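PDB 2PFY: putative exported protein from Bordetella pertussis Tohama I, which binds pyroglutamic acid as an extracytoplasmic solute receptor and probably delivers it to a tripartite ATP-independent periplasmic (TRAP) transporter. Local coordinates for residues S87-S92 with R239-A244; K94-T99 with K235-G240. All blocks are in the same frame, centred on the assembly; numbering follows the deposited sequence.

Interaction 1: residues S87-S92 with R239-A244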
loop_
_atom_site.group_PDB
_atom_site.type_symbol
_atom_site.label_atom_id
_atom_site.label_comp_id
_atom_site.label_asym_id
_atom_site.label_seq_id
_atom_site.Cartn_x
_atom_site.Cartn_y
_atom_site.Cartn_z
ATOM N N SER A 87 1.161 11.041 -8.829
ATOM C CA SER A 87 1.664 11.436 -7.517
ATOM C C SER A 87 0.694 12.275 -6.715
ATOM O O SER A 87 0.913 12.514 -5.526
ATOM C CB SER A 87 3.007 12.138 -7.671
ATOM O OG SER A 87 4.050 11.166 -7.754
ATOM N N SER A 88 -0.366 12.742 -7.376
ATOM C CA SER A 88 -1.484 13.394 -6.686
ATOM C C SER A 88 -2.613 12.379 -6.462
ATOM O O SER A 88 -2.687 11.374 -7.160
ATOM C CB SER A 88 -1.988 14.588 -7.496
ATOM O OG SER A 88 -2.603 14.139 -8.678
ATOM N N PHE A 89 -3.469 12.607 -5.472
ATOM C CA PHE A 89 -4.625 11.699 -5.297
ATOM C C PHE A 89 -5.507 11.598 -6.528
ATOM O O PHE A 89 -6.011 10.510 -6.834
ATOM C CB PHE A 89 -5.477 12.069 -4.086
ATOM C CG PHE A 89 -4.877 11.650 -2.768
ATOM C CD1 PHE A 89 -4.805 10.303 -2.420
ATOM C CD2 PHE A 89 -4.407 12.618 -1.856
ATOM C CE1 PHE A 89 -4.248 9.901 -1.172
ATOM C CE2 PHE A 89 -3.857 12.240 -0.612
ATOM C CZ PHE A 89 -3.785 10.873 -0.269
ATOM N N ASN A 90 -5.721 12.728 -7.221
ATOM C CA ASN A 90 -6.617 12.739 -8.412
ATOM C C ASN A 90 -6.047 11.863 -9.518
ATOM O O ASN A 90 -6.755 11.050 -10.095
ATOM C CB ASN A 90 -6.871 14.174 -8.928
ATOM C CG ASN A 90 -7.921 14.931 -8.096
ATOM O OD1 ASN A 90 -8.460 14.426 -7.097
ATOM N ND2 ASN A 90 -8.200 16.163 -8.507
ATOM N N GLU A 91 -4.745 11.980 -9.767
ATOM C CA GLU A 91 -4.082 11.060 -10.715
ATOM C C GLU A 91 -4.149 9.609 -10.221
ATOM O O GLU A 91 -4.404 8.708 -11.019
ATOM C CB GLU A 91 -2.620 11.435 -10.940
ATOM C CG GLU A 91 -2.402 12.685 -11.741
ATOM C CD GLU A 91 -0.940 13.089 -11.735
ATOM O OE1 GLU A 91 -0.400 13.422 -10.655
ATOM O OE2 GLU A 91 -0.326 13.048 -12.813
ATOM N N SER A 92 -3.861 9.390 -8.924
ATOM C CA SER A 92 -3.889 8.040 -8.331
ATOM C C SER A 92 -5.243 7.372 -8.559
ATOM O O SER A 92 -5.318 6.185 -8.916
ATOM C CB SER A 92 -3.554 8.093 -6.820
ATOM O OG SER A 92 -3.333 6.789 -6.279
ATOM N N ARG A 239 -14.833 5.431 1.652
ATOM C CA ARG A 239 -14.363 5.894 2.964
ATOM C C ARG A 239 -12.834 5.974 2.947
ATOM O O ARG A 239 -12.239 6.929 3.485
ATOM C CB ARG A 239 -14.864 4.928 4.059
ATOM C CG ARG A 239 -14.551 5.300 5.492
ATOM C CD ARG A 239 -14.902 4.120 6.480
ATOM N NE ARG A 239 -16.170 3.626 6.113
ATOM C CZ ARG A 239 -16.530 2.377 5.861
ATOM N NH1 ARG A 239 -15.760 1.293 6.040
ATOM N NH2 ARG A 239 -17.759 2.254 5.471
ATOM N N GLY A 240 -12.208 4.966 2.335
ATOM C CA GLY A 240 -10.740 4.863 2.320
ATOM C C GLY A 240 -10.106 6.026 1.576
ATOM O O GLY A 240 -9.172 6.658 2.074
ATOM N N TRP A 241 -10.598 6.277 0.362
ATOM C CA TRP A 241 -10.177 7.435 -0.409
ATOM C C TRP A 241 -10.428 8.777 0.298
ATOM O O TRP A 241 -9.555 9.645 0.274
ATOM C CB TRP A 241 -10.804 7.427 -1.829
ATOM C CG TRP A 241 -10.067 6.473 -2.713
ATOM C CD1 TRP A 241 -10.260 5.098 -2.816
ATOM C CD2 TRP A 241 -8.967 6.785 -3.553
ATOM N NE1 TRP A 241 -9.348 4.570 -3.684
ATOM C CE2 TRP A 241 -8.535 5.577 -4.146
ATOM C CE3 TRP A 241 -8.284 7.982 -3.864
ATOM C CZ2 TRP A 241 -7.472 5.532 -5.065
ATOM C CZ3 TRP A 241 -7.218 7.929 -4.775
ATOM C CH2 TRP A 241 -6.822 6.719 -5.355
ATOM N N GLN A 242 -11.611 8.969 0.882
ATOM C CA GLN A 242 -11.899 10.228 1.623
ATOM C C GLN A 242 -10.931 10.422 2.833
ATOM O O GLN A 242 -10.451 11.527 3.128
ATOM C CB GLN A 242 -13.331 10.220 2.166
ATOM C CG GLN A 242 -14.450 10.213 1.121
ATOM C CD GLN A 242 -15.859 9.998 1.745
ATOM O OE1 GLN A 242 -15.999 9.647 2.937
ATOM N NE2 GLN A 242 -16.896 10.226 0.939
ATOM N N THR A 243 -10.680 9.344 3.551
ATOM C CA THR A 243 -9.825 9.425 4.747
ATOM C C THR A 243 -8.384 9.783 4.384
ATOM O O THR A 243 -7.786 10.653 5.020
ATOM C CB THR A 243 -9.880 8.088 5.538
ATOM O OG1 THR A 243 -11.232 7.888 5.953
ATOM C CG2 THR A 243 -8.994 8.148 6.787
ATOM N N ALA A 244 -7.839 9.115 3.366
ATOM C CA ALA A 244 -6.473 9.391 2.908
ATOM C C ALA A 244 -6.327 10.857 2.529
ATOM O O ALA A 244 -5.399 11.554 3.016
ATOM C CB ALA A 244 -6.089 8.479 1.737
#

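Interaction 2: residues K94-T99 with K235-G240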
loop_
_atom_site.group_PDB
_atom_site.type_symbol
_atom_site.label_atom_id
_atom_site.label_comp_id
_atom_site.label_asym_id
_atom_site.label_seq_id
_atom_site.Cartn_x
_atom_site.Cartn_y
_atom_site.Cartn_z
ATOM N N LYS A 94 -7.542 8.027 -10.864
ATOM C CA LYS A 94 -7.729 7.734 -12.269
ATOM C C LYS A 94 -6.936 6.490 -12.615
ATOM O O LYS A 94 -7.453 5.583 -13.270
ATOM C CB LYS A 94 -7.273 8.922 -13.121
ATOM C CG LYS A 94 -7.525 8.767 -14.645
ATOM C CD LYS A 94 -7.345 10.125 -15.361
ATOM C CE LYS A 94 -7.678 10.019 -16.867
ATOM N NZ LYS A 94 -8.577 8.840 -17.180
ATOM N N LEU A 95 -5.696 6.422 -12.134
ATOM C CA LEU A 95 -4.889 5.223 -12.318
ATOM C C LEU A 95 -5.583 3.980 -11.720
ATOM O O LEU A 95 -5.591 2.908 -12.338
ATOM C CB LEU A 95 -3.466 5.421 -11.754
ATOM C CG LEU A 95 -2.458 4.257 -11.893
ATOM C CD1 LEU A 95 -2.244 3.820 -13.393
ATOM C CD2 LEU A 95 -1.116 4.552 -11.235
ATOM N N TRP A 96 -6.169 4.132 -10.528
ATOM C CA TRP A 96 -6.835 3.029 -9.831
ATOM C C TRP A 96 -8.052 2.528 -10.628
ATOM O O TRP A 96 -8.263 1.329 -10.794
ATOM C CB TRP A 96 -7.215 3.425 -8.390
ATOM C CG TRP A 96 -8.082 2.380 -7.692
ATOM C CD1 TRP A 96 -9.398 2.509 -7.339
ATOM C CD2 TRP A 96 -7.703 1.045 -7.317
ATOM N NE1 TRP A 96 -9.853 1.362 -6.747
ATOM C CE2 TRP A 96 -8.842 0.443 -6.720
ATOM C CE3 TRP A 96 -6.499 0.309 -7.393
ATOM C CZ2 TRP A 96 -8.832 -0.870 -6.228
ATOM C CZ3 TRP A 96 -6.484 -0.995 -6.902
ATOM C CH2 TRP A 96 -7.653 -1.569 -6.315
ATOM N N LYS A 97 -8.839 3.471 -11.120
ATOM C CA LYS A 97 -10.015 3.161 -11.936
ATOM C C LYS A 97 -9.624 2.322 -13.190
ATOM O O LYS A 97 -10.326 1.375 -13.543
ATOM C CB LYS A 97 -10.708 4.468 -12.311
ATOM C CG LYS A 97 -12.152 4.600 -11.800
ATOM C CD LYS A 97 -12.923 5.672 -12.641
ATOM C CE LYS A 97 -14.038 5.041 -13.516
ATOM N NZ LYS A 97 -14.015 5.553 -14.925
ATOM N N ALA A 98 -8.485 2.640 -13.811
ATOM C CA ALA A 98 -7.897 1.852 -14.923
ATOM C C ALA A 98 -7.253 0.526 -14.492
ATOM O O ALA A 98 -7.182 -0.427 -15.286
ATOM C CB ALA A 98 -6.830 2.691 -15.665
ATOM N N THR A 99 -6.740 0.478 -13.261
ATOM C CA THR A 99 -6.004 -0.698 -12.769
ATOM C C THR A 99 -6.947 -1.776 -12.229
ATOM O O THR A 99 -6.777 -2.985 -12.523
ATOM C CB THR A 99 -4.998 -0.291 -11.671
ATOM O OG1 THR A 99 -4.091 0.682 -12.196
ATOM C CG2 THR A 99 -4.202 -1.467 -11.174
ATOM N N LYS A 235 -18.543 0.875 0.032
ATOM C CA LYS A 235 -18.568 1.925 1.046
ATOM C C LYS A 235 -17.177 2.111 1.660
ATOM O O LYS A 235 -16.751 3.239 1.938
ATOM C CB LYS A 235 -19.569 1.564 2.153
ATOM C CG LYS A 235 -21.055 1.964 1.848
ATOM C CD LYS A 235 -21.933 1.914 3.134
ATOM C CE LYS A 235 -22.013 3.275 3.919
ATOM N NZ LYS A 235 -21.095 3.466 5.137
ATOM N N ALA A 236 -16.479 0.997 1.876
ATOM C CA ALA A 236 -15.095 1.042 2.388
ATOM C C ALA A 236 -14.117 1.721 1.423
ATOM O O ALA A 236 -13.225 2.460 1.853
ATOM C CB ALA A 236 -14.604 -0.370 2.776
ATOM N N GLU A 237 -14.285 1.480 0.131
ATOM C CA GLU A 237 -13.405 2.048 -0.866
ATOM C C GLU A 237 -13.582 3.582 -0.871
ATOM O O GLU A 237 -12.593 4.338 -0.878
ATOM C CB GLU A 237 -13.660 1.402 -2.243
ATOM C CG GLU A 237 -12.775 1.928 -3.399
ATOM C CD GLU A 237 -12.522 0.896 -4.479
ATOM O OE1 GLU A 237 -12.464 -0.325 -4.171
ATOM O OE2 GLU A 237 -12.382 1.304 -5.659
ATOM N N ILE A 238 -14.835 4.025 -0.837
ATOM C CA ILE A 238 -15.143 5.463 -0.778
ATOM C C ILE A 238 -14.568 6.075 0.518
ATOM O O ILE A 238 -13.895 7.111 0.471
ATOM C CB ILE A 238 -16.674 5.729 -0.927
ATOM C CG1 ILE A 238 -17.161 5.263 -2.314
ATOM C CG2 ILE A 238 -17.008 7.234 -0.648
ATOM C CD1 ILE A 238 -18.680 4.986 -2.395
ATOM N N ARG A 239 -14.833 5.431 1.652
ATOM C CA ARG A 239 -14.363 5.894 2.964
ATOM C C ARG A 239 -12.834 5.974 2.947
ATOM O O ARG A 239 -12.239 6.929 3.485
ATOM C CB ARG A 239 -14.864 4.928 4.059
ATOM C CG ARG A 239 -14.551 5.300 5.492
ATOM C CD ARG A 239 -14.902 4.120 6.480
ATOM N NE ARG A 239 -16.170 3.626 6.113
ATOM C CZ ARG A 239 -16.530 2.377 5.861
ATOM N NH1 ARG A 239 -15.760 1.293 6.040
ATOM N NH2 ARG A 239 -17.759 2.254 5.471
ATOM N N GLY A 240 -12.208 4.966 2.335
ATOM C CA GLY A 240 -10.740 4.863 2.320
ATOM C C GLY A 240 -10.106 6.026 1.576
ATOM O O GLY A 240 -9.172 6.658 2.074
#

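Interaction 1: residues S87-S92 with R239-A244
W241 rests the benzo end of its indole against the first turn of helix 89-108, where it meets the backbone of F89 and the side chain of S92. Its CG sits beside the backbone N and anti to the carbonyl carbon (chi1 -78°), which carries the six-membered ring toward helix 89-108. There W241 CZ3 lies 3.5 Å from F89 O, and the carbonyl oxygen approaches the indole at its edge, near the ring plane. One atom further round the rim, W241 CH2 is 3.6 Å from S92 OG. F89 reaches back the other way: its CE1 packs on A244 CB at 3.7 Å, and its CZ lies 3.7 Å from A244 O, which comes obliquely to the ring and accepts from T248 OG1. The two aromatic side chains pass at an oblique angle, W241 CZ3 standing at the edge of the phenyl ring, 4.1 Å from F89 CD1, so they are not stacked.

These four residues form the tight part, closed further by P122 and T248 against F89 and by Q208 against W241. Away from the contact the first turn is polar and more open to solvent. S88 and E91 build a capping box there: E91 N donates to S88 OG at 3.2 Å with an angle of 165°, and S88 OG donates to E91 OE1.

This is interhelical packing between the start of helix 89-108 and the long helix 223-257 of a family 7 solute-binding protein. No hydrogen bond crosses between 87-92 and 239-244, so these segments cohere by van der Waals packing; just past them, R245 adds a hydrogen bond to N90 OD1.

Interaction 2: residues K94-T99 with K235-G240
W96 and E237 make the whole contact between these two helix segments, and they do it through one hydrogen bond, to a carboxylate oxygen that W96 shares with R100. W96 NE1 donates to E237 OE2 at 2.8 Å with an N-H...O angle of 168°, so the bond is short and nearly straight. The oxygen lies in the indole plane, at the pyrrole edge, and its next nearest ring atom is W96 CD1 at 3.6 Å. On the glutamate side, the same donor comes from above the carboxylate, and the two planes are turned 64° apart.

Both side chains leave their helices toward each other. In W96, CG is anti to the backbone N (chi1 172°), and in E237 it is likewise anti, with an extended chain beyond. Together the two side chains span the 11.2 Å between the CA atoms of W96 and E237.

The carboxylate has further partners. R100, one turn after W96 on helix 89-108, forms a salt bridge through its NH1 to the same E237 OE2, while E237 OE1 accepts from the backbone N of G117 in strand 112-119. Y116 of that strand packs against the side chains of E237 and A236. Further out, L95 and T99 face helix 290-300, where both touch L295, and A236 packs on F23 of helix 15-30.

A carboxylate gripped by an indole N-H, a guanidinium and a peptide N-H is probably held as the anion and restricted in rotation. The contact is thus a polar tie that joins helix 89-108, helix 223-257 and the edge strand 112-119 of the five-stranded sheet.

How the interactions relate
Interactions 1 and 2 join the same two helices, 89-108 and 223-257, at successive points, with centres 8 Å apart. They touch directly where W241 CZ2 packs on W96 CB at 3.9 Å, so the indole of interaction 1 borders the tryptophan that donates in interaction 2. R239 and G240 belong to both segments of helix 223-257. The chemistry changes along the pair: van der Waals packing in interaction 1, a charged hydrogen-bond network in interaction 2. Neither contributes a ligand-pocket residue. The pyroglutamic acid is about 10 Å from the side chain of A244 and about 13 Å from that of W96; P122, which touches F89, adjoins the pocket residue Q123 in sequence.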